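Local coordinates for protein predicted sugar phosphatases of the HAD superfamily (Cytophaga hutchinsonii, PDB 2HX1) that probably hydrolyses phosphate esters of sugars as a magnesium-dependent phosphatase of the HAD superfamily, at residues A[5-10]-A[227-232]; A[17-22]-A[40-45]; A[48-53]-A[214-219]. All blocks are in the same frame, centred on the assembly; numbering follows the deposited sequence.

Contact 1: A[5-10]-A[227-232]; sequences ESFKSL and EILMVG
F7 meets L229 and V231 in a buried, wholly apolar contact between the short N-terminal helix 7-10 and strand 228-232 of the Rossmann-like parallel sheet that forms the core of HAD-superfamily hydrolases. All four touching residues are buried, yet only 136 Å² is shared between the segments and no hydrogen bond crosses. The nearest CA atoms, L10 and L229, stand 8.9 Å apart, so the gap is bridged by side chains. L229 and V231 lie two apart on the strand and point toward the helix. F7 has its CG anti to the backbone N (chi1 -175°), which carries the ring inward until its CE1 corner reaches both: CE1 is 4.0 Å from L229 CD2, the two side chains lying alongside and running opposite ways. L10 adds a looser touch from CD1 to the same L229 CD2, at 4.3 Å. On the outer side S6 is the N-cap of the helix, its OG accepting from S9 N at 3.0 Å. S9 OG in turn donates to S6 O, in the carbonyl plane and on a lone pair. Facing F7 from the opposite direction, V231 makes the closest approach across the segments, 3.6 Å from its CG2 to F7 CE1.

Contact 2: A[17-22]-A[40-45]; sequences IFFDAF and DYLKAQ. With MG (magnesium ion), chain E.
D20 OD2 and F22 O both bind the magnesium ion, each at 2.0 Å, and sit just beyond the strand that L42 of helix 35-44 packs against through F19 and I17. Three waters join them, and D233 OD1 completes six ligands. The D20 carboxylate binds through one oxygen: OD1 stays 3.5 Å from the magnesium ion, accepts a hydrogen bond from metal-bound water 1 at 2.7 Å and forms a salt bridge with K204. This is the metal site of the HAD fold, at the C-terminal end of the first strand of its parallel sheet. Earlier along that strand the contact is apolar. With L42 CG anti to its own carbonyl carbon (chi1 -64°), the leucine fork reaches the sheet and its two methyls find different partners: CD1 comes to the edge of the F19 ring, near its plane, 3.8 Å from CE2, while CD2 lies 4.2 Å from I17 CG1. On one face of the same ring rests CG2 of I17, two residues earlier on the strand, 3.5 Å above the plane and offset toward the rim. With OD2 on the metal and OD1 held by water 1 and K204, rotation of the D20 carboxylate is fixed.

Contact 3: A[48-53]-A[214-219]; sequences DYYIVT and YDMLRQ
Y50 and L217 make the tight, buried half of this contact, whereas M216 forms its exposed side and D48 is only partly exposed. L217 presents its branch point to the ring of Y50 at the edge, near the ring plane, with CG 4.1 Å from CE2 and CD1 almost as near. L217 does not point straight at the strand from its backbone; CG stands anti to the carbonyl carbon (chi1 -70°), and the branched end then reaches over to Y50. Its other methyl, CD2, lies 4.2 Å from D48 CB. In the Rossmann-like HAD core this is helix-on-sheet packing: the part 214-218 of helix 208-218 runs nearly antiparallel to strand 48-53, at 162° between their directions, with the axes of these segments 10.9 Å apart at closest. C16 of the neighbouring strand also touches L217, Y50 and D48, and A213 of the same helix touches Y50. Toward solvent the fit is sparser. The exposed selenomethionine M216 lies roughly perpendicular to the Y50 side chain and offers CB to the tyrosine OH at 3.8 Å, a packing distance only. D48 meets the helix through its CB, while its OD1 forms a long, weak ion pair with K220.

Overall arrangement
The three contacts share one parallel sheet, in which strand 16-19 of contact 2 lies between strand 228-232 of contact 1 and strand 48-53 of contact 3. Probable backbone hydrogen bonds join them: V231 N to F18 O at 2.7 Å on one side, I17 O to Y50 N at 2.9 Å on the other. Helices 7-10 and 35-44 pack against the sheet through F7 and L42, which both reach F19; helix 208-218 joins contact 3 to contact 1, Y214 CD1 lying 3.7 Å from I228 CD1. Centres are about 10 Å apart for contacts 1 and 2, and about 12 Å for 2 and 3. Contact 2 carries the magnesium ion, about 9 Å from the V231 side chain.

Contact 1: A[5-10]-A[227-232]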
ATOM      1  N   GLU A   5      15.204   3.347  31.941  1.00 29.63           N
ATOM      2  CA  GLU A   5      14.769   3.616  33.299  1.00 29.97           C
ATOM      3  C   GLU A   5      14.216   2.337  33.897  1.00 29.16           C
ATOM      4  O   GLU A   5      13.666   1.503  33.156  1.00 29.53           O
ATOM      5  CB  GLU A   5      13.690   4.704  33.279  1.00 27.19           C
ATOM      6  CG  GLU A   5      14.230   6.078  32.904  1.00 30.76           C
ATOM      7  CD  GLU A   5      13.155   7.149  32.738  1.00 37.32           C
ATOM      8  OE1 GLU A   5      12.705   7.701  33.770  1.00 48.19           O
ATOM      9  OE2 GLU A   5      12.765   7.468  31.583  1.00 46.24           O
ATOM     10  N   SER A   6      14.351   2.156  35.219  1.00 28.28           N
ATOM     11  CA  SER A   6      13.751   0.981  35.857  1.00 27.79           C
ATOM     12  C   SER A   6      12.261   1.183  35.962  1.00 26.63           C
ATOM     13  O   SER A   6      11.797   2.263  36.278  1.00 25.81           O
ATOM     14  CB  SER A   6      14.315   0.681  37.245  1.00 26.57           C
ATOM     15  OG  SER A   6      13.671   1.438  38.216  1.00 26.43           O
ATOM     16  N   PHE A   7      11.512   0.130  35.671  1.00 26.86           N
ATOM     17  CA  PHE A   7      10.072   0.216  35.732  1.00 24.80           C
ATOM     18  C   PHE A   7       9.631   0.621  37.141  1.00 25.91           C
ATOM     19  O   PHE A   7       8.829   1.548  37.304  1.00 24.50           O
ATOM     20  CB  PHE A   7       9.460  -1.102  35.272  1.00 25.04           C
ATOM     21  CG  PHE A   7       7.991  -1.061  35.185  1.00 23.30           C
ATOM     22  CD1 PHE A   7       7.368  -0.205  34.300  1.00 25.50           C
ATOM     23  CD2 PHE A   7       7.220  -1.855  36.009  1.00 29.84           C
ATOM     24  CE1 PHE A   7       5.981  -0.150  34.217  1.00 26.91           C
ATOM     25  CE2 PHE A   7       5.841  -1.813  35.935  1.00 27.71           C
ATOM     26  CZ  PHE A   7       5.224  -0.944  35.027  1.00 27.47           C
ATOM     27  N   LYS A   8      10.206  -0.011  38.168  1.00 28.42           N
ATOM     28  CA  LYS A   8       9.919   0.364  39.556  1.00 29.28           C
ATOM     29  C   LYS A   8      10.003   1.876  39.771  1.00 27.89           C
ATOM     30  O   LYS A   8       9.114   2.491  40.393  1.00 29.67           O
ATOM     31  CB  LYS A   8      10.884  -0.344  40.515  1.00 31.54           C
ATOM     32  CG  LYS A   8      10.509  -0.204  41.996  1.00 28.97           C
ATOM     33  CD  LYS A   8      11.321  -1.141  42.895  1.00 32.13           C
ATOM     34  CE  LYS A   8      11.112  -0.834  44.392  1.00 38.25           C
ATOM     35  NZ  LYS A   8      12.278  -1.293  45.242  1.00 35.61           N
ATOM     36  N   SER A   9      11.072   2.476  39.249  1.00 27.03           N
ATOM     37  CA  SER A   9      11.323   3.904  39.480  1.00 26.49           C
ATOM     38  C   SER A   9      10.246   4.860  38.877  1.00 27.77           C
ATOM     39  O   SER A   9      10.140   6.031  39.276  1.00 27.53           O
ATOM     40  CB  SER A   9      12.686   4.311  38.929  1.00 26.41           C
ATOM     41  OG  SER A   9      12.595   4.535  37.529  1.00 30.41           O
ATOM     42  N   LEU A  10       9.497   4.382  37.891  1.00 26.95           N
ATOM     43  CA  LEU A  10       8.434   5.185  37.283  1.00 27.95           C
ATOM     44  C   LEU A  10       7.147   5.145  38.084  1.00 26.06           C
ATOM     45  O   LEU A  10       6.378   6.092  38.034  1.00 27.85           O
ATOM     46  CB  LEU A  10       8.121   4.737  35.827  1.00 26.01           C
ATOM     47  CG  LEU A  10       9.281   4.517  34.860  1.00 25.40           C
ATOM     48  CD1 LEU A  10       8.761   3.891  33.567  1.00 29.19           C
ATOM     49  CD2 LEU A  10      10.036   5.816  34.593  1.00 27.76           C
ATOM     50  N   GLU A 227      -1.521  10.916  34.436  1.00 30.30           N
ATOM     51  CA  GLU A 227      -1.268  10.157  35.675  1.00 27.62           C
ATOM     52  C   GLU A 227      -1.571   8.664  35.478  1.00 23.79           C
ATOM     53  O   GLU A 227      -1.613   7.904  36.423  1.00 23.60           O
ATOM     54  CB  GLU A 227      -2.100  10.713  36.837  1.00 25.83           C
ATOM     55  CG  GLU A 227      -1.713  12.138  37.242  1.00 30.31           C
ATOM     56  CD  GLU A 227      -2.623  12.721  38.326  1.00 28.97           C
ATOM     57  OE1 GLU A 227      -3.836  12.422  38.356  1.00 34.63           O
ATOM     58  OE2 GLU A 227      -2.130  13.489  39.159  1.00 42.25           O
ATOM     59  N   ILE A 228      -1.819   8.271  34.240  1.00 23.80           N
ATOM     60  CA  ILE A 228      -1.936   6.879  33.865  1.00 22.14           C
ATOM     61  C   ILE A 228      -0.733   6.505  32.985  1.00 23.30           C
ATOM     62  O   ILE A 228      -0.357   7.260  32.092  1.00 23.33           O
ATOM     63  CB  ILE A 228      -3.234   6.647  33.113  1.00 22.40           C
ATOM     64  CG1 ILE A 228      -4.443   6.949  34.031  1.00 23.71           C
ATOM     65  CG2 ILE A 228      -3.283   5.231  32.593  1.00 22.09           C
ATOM     66  CD1 ILE A 228      -5.824   6.942  33.295  1.00 18.85           C
ATOM     67  N   LEU A 229      -0.134   5.338  33.243  1.00 22.79           N
ATOM     68  CA  LEU A 229       0.984   4.824  32.408  1.00 21.15           C
ATOM     69  C   LEU A 229       0.554   3.611  31.554  1.00 20.09           C
ATOM     70  O   LEU A 229       0.126   2.589  32.095  1.00 21.15           O
ATOM     71  CB  LEU A 229       2.169   4.467  33.311  1.00 19.04           C
ATOM     72  CG  LEU A 229       3.450   4.037  32.613  1.00 19.29           C
ATOM     73  CD1 LEU A 229       3.969   5.146  31.723  1.00 15.74           C
ATOM     74  CD2 LEU A 229       4.508   3.540  33.604  1.00 16.34           C
HETATM   75  N   MSE A 230       0.632   3.751  30.229  1.00 19.71           N
HETATM   76  CA  MSE A 230       0.390   2.631  29.312  1.00 20.67           C
HETATM   77  C   MSE A 230       1.714   1.941  29.066  1.00 19.44           C
HETATM   78  O   MSE A 230       2.653   2.565  28.590  1.00 21.28           O
HETATM   79  CB  MSE A 230      -0.201   3.078  27.964  1.00 19.06           C
HETATM   80  CG  MSE A 230      -0.207   1.959  26.881  1.00 24.58           C
HETATM   81 SE   MSE A 230      -1.617   0.671  27.243  0.70 29.23          SE
HETATM   82  CE  MSE A 230      -0.932  -1.074  26.748  1.00 22.50           C
ATOM     83  N   VAL A 231       1.771   0.645  29.351  1.00 19.66           N
ATOM     84  CA  VAL A 231       3.008  -0.150  29.234  1.00 17.79           C
ATOM     85  C   VAL A 231       2.875  -1.144  28.092  1.00 18.77           C
ATOM     86  O   VAL A 231       1.987  -2.007  28.093  1.00 19.14           O
ATOM     87  CB  VAL A 231       3.302  -0.875  30.595  1.00 19.93           C
ATOM     88  CG1 VAL A 231       4.554  -1.728  30.502  1.00 20.61           C
ATOM     89  CG2 VAL A 231       3.410   0.174  31.742  1.00 21.15           C
ATOM     90  N   GLY A 232       3.731  -1.031  27.088  1.00 18.04           N
ATOM     91  CA  GLY A 232       3.639  -1.937  25.938  1.00 19.12           C
ATOM     92  C   GLY A 232       4.938  -2.209  25.212  1.00 20.87           C
ATOM     93  O   GLY A 232       5.937  -1.511  25.423  1.00 19.43           O
TER

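Contact 2: A[17-22]-A[40-45]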
ATOM      1  N   ILE A  17      -1.819   1.913  36.211  1.00 21.87           N
ATOM      2  CA  ILE A  17      -1.037   1.347  35.121  1.00 21.28           C
ATOM      3  C   ILE A  17      -1.995   0.628  34.165  1.00 21.79           C
ATOM      4  O   ILE A  17      -2.906  -0.084  34.605  1.00 24.19           O
ATOM      5  CB  ILE A  17       0.067   0.340  35.647  1.00 23.29           C
ATOM      6  CG1 ILE A  17       0.784   0.894  36.879  1.00 23.12           C
ATOM      7  CG2 ILE A  17       1.107   0.024  34.572  1.00 20.91           C
ATOM      8  CD1 ILE A  17       1.575   2.177  36.590  1.00 22.60           C
ATOM      9  N   PHE A  18      -1.817   0.846  32.867  1.00 21.31           N
ATOM     10  CA  PHE A  18      -2.411  -0.011  31.837  1.00 22.41           C
ATOM     11  C   PHE A  18      -1.308  -0.897  31.241  1.00 22.36           C
ATOM     12  O   PHE A  18      -0.315  -0.394  30.756  1.00 19.65           O
ATOM     13  CB  PHE A  18      -3.067   0.782  30.683  1.00 23.39           C
ATOM     14  CG  PHE A  18      -4.207   1.701  31.099  1.00 23.13           C
ATOM     15  CD1 PHE A  18      -4.777   1.658  32.353  1.00 20.76           C
ATOM     16  CD2 PHE A  18      -4.750   2.581  30.175  1.00 27.11           C
ATOM     17  CE1 PHE A  18      -5.828   2.504  32.692  1.00 22.71           C
ATOM     18  CE2 PHE A  18      -5.782   3.444  30.535  1.00 17.16           C
ATOM     19  CZ  PHE A  18      -6.327   3.376  31.776  1.00 22.00           C
ATOM     20  N   PHE A  19      -1.500  -2.215  31.330  1.00 20.71           N
ATOM     21  CA  PHE A  19      -0.549  -3.186  30.823  1.00 21.37           C
ATOM     22  C   PHE A  19      -1.095  -3.831  29.542  1.00 20.30           C
ATOM     23  O   PHE A  19      -2.191  -4.338  29.562  1.00 19.44           O
ATOM     24  CB  PHE A  19      -0.336  -4.308  31.844  1.00 22.61           C
ATOM     25  CG  PHE A  19       0.503  -3.928  33.054  1.00 23.43           C
ATOM     26  CD1 PHE A  19       1.877  -3.815  32.964  1.00 25.17           C
ATOM     27  CD2 PHE A  19      -0.081  -3.741  34.274  1.00 18.94           C
ATOM     28  CE1 PHE A  19       2.635  -3.498  34.053  1.00 27.83           C
ATOM     29  CE2 PHE A  19       0.681  -3.413  35.371  1.00 25.83           C
ATOM     30  CZ  PHE A  19       2.027  -3.326  35.271  1.00 26.84           C
ATOM     31  N   ASP A  20      -0.349  -3.770  28.437  1.00 19.48           N
ATOM     32  CA  ASP A  20      -0.495  -4.738  27.358  1.00 22.20           C
ATOM     33  C   ASP A  20      -0.072  -6.108  27.924  1.00 22.99           C
ATOM     34  O   ASP A  20       0.715  -6.145  28.875  1.00 21.96           O
ATOM     35  CB  ASP A  20       0.385  -4.337  26.167  1.00 24.13           C
ATOM     36  CG  ASP A  20       0.393  -5.371  25.058  1.00 22.83           C
ATOM     37  OD1 ASP A  20      -0.676  -5.889  24.704  1.00 22.32           O
ATOM     38  OD2 ASP A  20       1.486  -5.668  24.537  1.00 22.89           O
ATOM     39  N   ALA A  21      -0.597  -7.214  27.381  1.00 22.57           N
ATOM     40  CA  ALA A  21      -0.290  -8.547  27.939  1.00 23.56           C
ATOM     41  C   ALA A  21       0.879  -9.167  27.175  1.00 23.95           C
ATOM     42  O   ALA A  21       1.960  -9.258  27.718  1.00 23.83           O
ATOM     43  CB  ALA A  21      -1.494  -9.459  27.955  1.00 22.99           C
ATOM     44  N   PHE A  22       0.695  -9.522  25.905  1.00 23.89           N
ATOM     45  CA  PHE A  22       1.737 -10.235  25.171  1.00 24.84           C
ATOM     46  C   PHE A  22       2.932  -9.331  24.851  1.00 24.50           C
ATOM     47  O   PHE A  22       2.770  -8.198  24.356  1.00 23.99           O
ATOM     48  CB  PHE A  22       1.185 -10.919  23.911  1.00 26.48           C
ATOM     49  CG  PHE A  22       0.547 -12.260  24.172  1.00 29.61           C
ATOM     50  CD1 PHE A  22       1.326 -13.396  24.350  1.00 37.17           C
ATOM     51  CD2 PHE A  22      -0.844 -12.397  24.229  1.00 39.87           C
ATOM     52  CE1 PHE A  22       0.729 -14.651  24.597  1.00 39.28           C
ATOM     53  CE2 PHE A  22      -1.442 -13.647  24.468  1.00 37.78           C
ATOM     54  CZ  PHE A  22      -0.653 -14.769  24.642  1.00 35.70           C
ATOM     55  N   ASP A  40       2.376  -8.279  43.003  1.00 33.57           N
ATOM     56  CA  ASP A  40       2.560  -8.156  44.446  1.00 34.06           C
ATOM     57  C   ASP A  40       2.915  -6.701  44.808  1.00 34.27           C
ATOM     58  O   ASP A  40       2.341  -6.097  45.723  1.00 34.78           O
ATOM     59  CB  ASP A  40       3.677  -9.095  44.887  1.00 34.46           C
ATOM     60  CG  ASP A  40       3.274 -10.568  44.783  1.00 40.71           C
ATOM     61  OD1 ASP A  40       2.052 -10.849  44.850  1.00 42.23           O
ATOM     62  OD2 ASP A  40       4.171 -11.436  44.626  1.00 44.16           O
ATOM     63  N   TYR A  41       3.842  -6.112  44.057  1.00 33.51           N
ATOM     64  CA  TYR A  41       4.280  -4.748  44.364  1.00 34.89           C
ATOM     65  C   TYR A  41       3.127  -3.761  44.281  1.00 35.76           C
ATOM     66  O   TYR A  41       2.919  -2.958  45.190  1.00 31.83           O
ATOM     67  CB  TYR A  41       5.411  -4.297  43.438  1.00 36.08           C
ATOM     68  CG  TYR A  41       5.991  -2.942  43.771  1.00 38.77           C
ATOM     69  CD1 TYR A  41       6.874  -2.779  44.828  1.00 44.76           C
ATOM     70  CD2 TYR A  41       5.669  -1.814  43.009  1.00 43.36           C
ATOM     71  CE1 TYR A  41       7.421  -1.512  45.127  1.00 40.27           C
ATOM     72  CE2 TYR A  41       6.205  -0.569  43.295  1.00 37.11           C
ATOM     73  CZ  TYR A  41       7.082  -0.423  44.354  1.00 41.33           C
ATOM     74  OH  TYR A  41       7.614   0.818  44.634  1.00 43.03           O
ATOM     75  N   LEU A  42       2.371  -3.802  43.185  1.00 37.00           N
ATOM     76  CA  LEU A  42       1.317  -2.809  43.004  1.00 37.21           C
ATOM     77  C   LEU A  42       0.252  -2.939  44.113  1.00 38.98           C
ATOM     78  O   LEU A  42      -0.273  -1.927  44.590  1.00 39.90           O
ATOM     79  CB  LEU A  42       0.676  -2.931  41.617  1.00 39.30           C
ATOM     80  CG  LEU A  42       1.582  -2.655  40.416  1.00 36.74           C
ATOM     81  CD1 LEU A  42       0.941  -3.183  39.146  1.00 28.91           C
ATOM     82  CD2 LEU A  42       1.883  -1.172  40.319  1.00 36.45           C
ATOM     83  N   LYS A  43      -0.077  -4.173  44.492  1.00 41.41           N
ATOM     84  CA  LYS A  43      -1.012  -4.402  45.607  1.00 45.34           C
ATOM     85  C   LYS A  43      -0.459  -3.744  46.885  1.00 43.71           C
ATOM     86  O   LYS A  43      -1.057  -2.802  47.428  1.00 41.37           O
ATOM     87  CB  LYS A  43      -1.254  -5.891  45.849  1.00 47.30           C
ATOM     88  CG  LYS A  43      -2.179  -6.159  47.060  1.00 54.90           C
ATOM     89  CD  LYS A  43      -2.949  -7.469  46.898  1.00 58.37           C
ATOM     90  CE  LYS A  43      -2.025  -8.683  46.882  1.00 62.17           C
ATOM     91  NZ  LYS A  43      -2.278  -9.499  45.664  1.00 62.67           N
ATOM     92  N   ALA A  44       0.711  -4.193  47.320  1.00 42.06           N
ATOM     93  CA  ALA A  44       1.350  -3.608  48.509  1.00 41.81           C
ATOM     94  C   ALA A  44       1.421  -2.069  48.452  1.00 41.76           C
ATOM     95  O   ALA A  44       1.344  -1.406  49.476  1.00 44.11           O
ATOM     96  CB  ALA A  44       2.755  -4.222  48.746  1.00 40.06           C
ATOM     97  N   GLN A  45       1.527  -1.478  47.266  1.00 41.12           N
ATOM     98  CA  GLN A  45       1.538  -0.027  47.161  1.00 38.20           C
ATOM     99  C   GLN A  45       0.125   0.551  46.984  1.00 39.80           C
ATOM    100  O   GLN A  45      -0.034   1.769  46.867  1.00 40.63           O
ATOM    101  CB  GLN A  45       2.446   0.400  46.010  1.00 39.74           C
ATOM    102  CG  GLN A  45       3.910  -0.087  46.146  1.00 39.23           C
ATOM    103  CD  GLN A  45       4.813   0.841  46.987  1.00 46.30           C
ATOM    104  OE1 GLN A  45       5.631   0.375  47.782  1.00 49.37           O
ATOM    105  NE2 GLN A  45       4.668   2.149  46.800  1.00 47.51           N
TER
HETATM  106 MG    MG E 300       2.291  -6.716  23.083  1.00 20.52          MG
HETATM  107  O   HOH W   1       0.437  -7.571  22.882  1.00 16.52           O
HETATM  108  O   HOH W   2       1.622  -5.064  21.882  1.00 20.67           O
HETATM  109  O   HOH W   3       3.020  -7.858  21.616  1.00 20.47           O

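Contact 3: A[48-53]-A[214-219]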
ATOM      1  N   ASP A  48      -3.624   0.944  41.444  1.00 27.19           N
ATOM      2  CA  ASP A  48      -4.544   0.336  40.495  1.00 27.80           C
ATOM      3  C   ASP A  48      -3.838  -0.046  39.201  1.00 26.90           C
ATOM      4  O   ASP A  48      -2.808   0.545  38.826  1.00 24.10           O
ATOM      5  CB  ASP A  48      -5.712   1.289  40.203  1.00 26.99           C
ATOM      6  CG  ASP A  48      -6.606   1.479  41.423  1.00 39.65           C
ATOM      7  OD1 ASP A  48      -7.192   0.464  41.862  1.00 44.17           O
ATOM      8  OD2 ASP A  48      -6.675   2.614  41.971  1.00 41.75           O
ATOM      9  N   TYR A  49      -4.404  -1.037  38.516  1.00 25.44           N
ATOM     10  CA  TYR A  49      -3.935  -1.383  37.200  1.00 24.20           C
ATOM     11  C   TYR A  49      -5.081  -2.040  36.428  1.00 22.33           C
ATOM     12  O   TYR A  49      -6.051  -2.514  37.027  1.00 21.88           O
ATOM     13  CB  TYR A  49      -2.717  -2.323  37.301  1.00 28.55           C
ATOM     14  CG  TYR A  49      -3.152  -3.702  37.680  1.00 28.59           C
ATOM     15  CD1 TYR A  49      -3.645  -4.576  36.714  1.00 28.14           C
ATOM     16  CD2 TYR A  49      -3.147  -4.114  39.017  1.00 33.38           C
ATOM     17  CE1 TYR A  49      -4.114  -5.819  37.051  1.00 35.06           C
ATOM     18  CE2 TYR A  49      -3.611  -5.400  39.376  1.00 37.47           C
ATOM     19  CZ  TYR A  49      -4.095  -6.240  38.376  1.00 38.28           C
ATOM     20  OH  TYR A  49      -4.570  -7.499  38.657  1.00 42.23           O
ATOM     21  N   TYR A  50      -4.967  -2.020  35.101  1.00 21.48           N
ATOM     22  CA  TYR A  50      -5.796  -2.814  34.198  1.00 22.14           C
ATOM     23  C   TYR A  50      -4.886  -3.456  33.191  1.00 22.44           C
ATOM     24  O   TYR A  50      -3.776  -2.956  32.932  1.00 23.57           O
ATOM     25  CB  TYR A  50      -6.799  -1.981  33.423  1.00 21.18           C
ATOM     26  CG  TYR A  50      -7.891  -1.388  34.253  1.00 23.81           C
ATOM     27  CD1 TYR A  50      -9.034  -2.123  34.570  1.00 24.85           C
ATOM     28  CD2 TYR A  50      -7.795  -0.079  34.717  1.00 22.64           C
ATOM     29  CE1 TYR A  50     -10.057  -1.554  35.348  1.00 26.68           C
ATOM     30  CE2 TYR A  50      -8.778   0.475  35.481  1.00 25.43           C
ATOM     31  CZ  TYR A  50      -9.907  -0.256  35.798  1.00 27.13           C
ATOM     32  OH  TYR A  50     -10.878   0.344  36.544  1.00 27.04           O
ATOM     33  N   ILE A  51      -5.375  -4.544  32.606  1.00 21.58           N
ATOM     34  CA  ILE A  51      -4.785  -5.122  31.416  1.00 20.94           C
ATOM     35  C   ILE A  51      -5.663  -4.680  30.254  1.00 21.44           C
ATOM     36  O   ILE A  51      -6.875  -4.844  30.316  1.00 20.32           O
ATOM     37  CB  ILE A  51      -4.716  -6.678  31.527  1.00 22.91           C
ATOM     38  CG1 ILE A  51      -3.706  -7.066  32.624  1.00 28.27           C
ATOM     39  CG2 ILE A  51      -4.389  -7.283  30.182  1.00 20.55           C
ATOM     40  CD1 ILE A  51      -3.699  -8.491  33.020  1.00 30.14           C
ATOM     41  N   VAL A  52      -5.052  -4.087  29.228  1.00 21.77           N
ATOM     42  CA  VAL A  52      -5.757  -3.549  28.072  1.00 19.78           C
ATOM     43  C   VAL A  52      -5.142  -4.310  26.885  1.00 21.80           C
ATOM     44  O   VAL A  52      -3.960  -4.140  26.563  1.00 21.60           O
ATOM     45  CB  VAL A  52      -5.544  -2.042  27.934  1.00 18.36           C
ATOM     46  CG1 VAL A  52      -6.232  -1.527  26.707  1.00 19.28           C
ATOM     47  CG2 VAL A  52      -6.029  -1.345  29.198  1.00 17.82           C
ATOM     48  N   THR A  53      -5.953  -5.167  26.277  1.00 19.21           N
ATOM     49  CA  THR A  53      -5.484  -6.142  25.342  1.00 18.85           C
ATOM     50  C   THR A  53      -6.390  -6.180  24.116  1.00 19.19           C
ATOM     51  O   THR A  53      -7.626  -6.024  24.238  1.00 19.46           O
ATOM     52  CB  THR A  53      -5.465  -7.523  26.008  1.00 19.15           C
ATOM     53  OG1 THR A  53      -4.985  -8.512  25.079  1.00 21.03           O
ATOM     54  CG2 THR A  53      -6.854  -7.920  26.502  1.00 21.35           C
ATOM     55  N   TYR A 214     -10.561   4.819  32.023  1.00 24.24           N
ATOM     56  CA  TYR A 214     -10.384   6.164  32.577  1.00 25.28           C
ATOM     57  C   TYR A 214     -11.652   6.609  33.289  1.00 25.16           C
ATOM     58  O   TYR A 214     -11.602   7.121  34.402  1.00 21.91           O
ATOM     59  CB  TYR A 214     -10.041   7.146  31.460  1.00 26.51           C
ATOM     60  CG  TYR A 214      -9.794   8.599  31.878  1.00 28.84           C
ATOM     61  CD1 TYR A 214      -8.898   8.929  32.900  1.00 32.51           C
ATOM     62  CD2 TYR A 214     -10.421   9.635  31.210  1.00 33.69           C
ATOM     63  CE1 TYR A 214      -8.663  10.246  33.252  1.00 32.97           C
ATOM     64  CE2 TYR A 214     -10.197  10.968  31.557  1.00 35.64           C
ATOM     65  CZ  TYR A 214      -9.319  11.274  32.581  1.00 38.04           C
ATOM     66  OH  TYR A 214      -9.113  12.614  32.904  1.00 36.81           O
ATOM     67  N   ASP A 215     -12.784   6.442  32.623  1.00 23.62           N
ATOM     68  CA  ASP A 215     -14.066   6.821  33.218  1.00 27.41           C
ATOM     69  C   ASP A 215     -14.305   6.076  34.553  1.00 26.95           C
ATOM     70  O   ASP A 215     -14.808   6.659  35.496  1.00 26.00           O
ATOM     71  CB  ASP A 215     -15.212   6.511  32.240  1.00 29.88           C
ATOM     72  CG  ASP A 215     -16.536   7.007  32.739  1.00 39.30           C
ATOM     73  OD1 ASP A 215     -16.644   8.228  33.011  1.00 43.07           O
ATOM     74  OD2 ASP A 215     -17.462   6.178  32.865  1.00 48.56           O
HETATM   75  N   MSE A 216     -13.949   4.791  34.631  1.00 25.18           N
HETATM   76  CA  MSE A 216     -14.092   4.060  35.884  1.00 27.28           C
HETATM   77  C   MSE A 216     -13.202   4.649  36.965  1.00 25.26           C
HETATM   78  O   MSE A 216     -13.613   4.780  38.103  1.00 25.07           O
HETATM   79  CB  MSE A 216     -13.796   2.578  35.693  1.00 26.34           C
HETATM   80  CG  MSE A 216     -14.904   1.900  34.898  1.00 33.58           C
HETATM   81 SE   MSE A 216     -14.772  -0.004  34.921  0.70 35.41          SE
HETATM   82  CE  MSE A 216     -15.438  -0.363  36.863  1.00 56.80           C
ATOM     83  N   LEU A 217     -11.972   5.005  36.621  1.00 24.40           N
ATOM     84  CA  LEU A 217     -11.062   5.574  37.616  1.00 24.75           C
ATOM     85  C   LEU A 217     -11.599   6.918  38.108  1.00 25.83           C
ATOM     86  O   LEU A 217     -11.611   7.218  39.304  1.00 24.71           O
ATOM     87  CB  LEU A 217      -9.635   5.697  37.056  1.00 26.47           C
ATOM     88  CG  LEU A 217      -8.883   4.360  36.830  1.00 25.72           C
ATOM     89  CD1 LEU A 217      -7.765   4.494  35.795  1.00 18.77           C
ATOM     90  CD2 LEU A 217      -8.373   3.764  38.125  1.00 25.16           C
ATOM     91  N   ARG A 218     -12.094   7.718  37.185  1.00 26.35           N
ATOM     92  CA  ARG A 218     -12.642   9.004  37.537  1.00 29.57           C
ATOM     93  C   ARG A 218     -13.808   8.916  38.504  1.00 30.98           C
ATOM     94  O   ARG A 218     -14.030   9.885  39.258  1.00 30.18           O
ATOM     95  CB  ARG A 218     -13.045   9.793  36.282  1.00 29.54           C
ATOM     96  CG  ARG A 218     -11.863  10.471  35.614  1.00 34.06           C
ATOM     97  CD  ARG A 218     -12.297  11.349  34.428  1.00 37.14           C
ATOM     98  NE  ARG A 218     -12.905  12.622  34.844  1.00 51.13           N
ATOM     99  CZ  ARG A 218     -12.238  13.712  35.261  1.00 48.68           C
ATOM    100  NH1 ARG A 218     -10.911  13.722  35.353  1.00 44.36           N
ATOM    101  NH2 ARG A 218     -12.922  14.812  35.606  1.00 45.58           N
ATOM    102  N   GLN A 219     -14.535   7.786  38.509  1.00 30.67           N
ATOM    103  CA  GLN A 219     -15.657   7.608  39.450  1.00 32.37           C
ATOM    104  C   GLN A 219     -15.214   7.400  40.908  1.00 31.79           C
ATOM    105  O   GLN A 219     -16.059   7.379  41.822  1.00 32.46           O
ATOM    106  CB  GLN A 219     -16.567   6.438  39.035  1.00 30.57           C
ATOM    107  CG  GLN A 219     -17.347   6.683  37.748  1.00 35.91           C
ATOM    108  CD  GLN A 219     -18.117   5.434  37.278  1.00 40.37           C
ATOM    109  OE1 GLN A 219     -18.197   5.150  36.075  1.00 55.39           O
ATOM    110  NE2 GLN A 219     -18.673   4.678  38.234  1.00 53.66           N
TER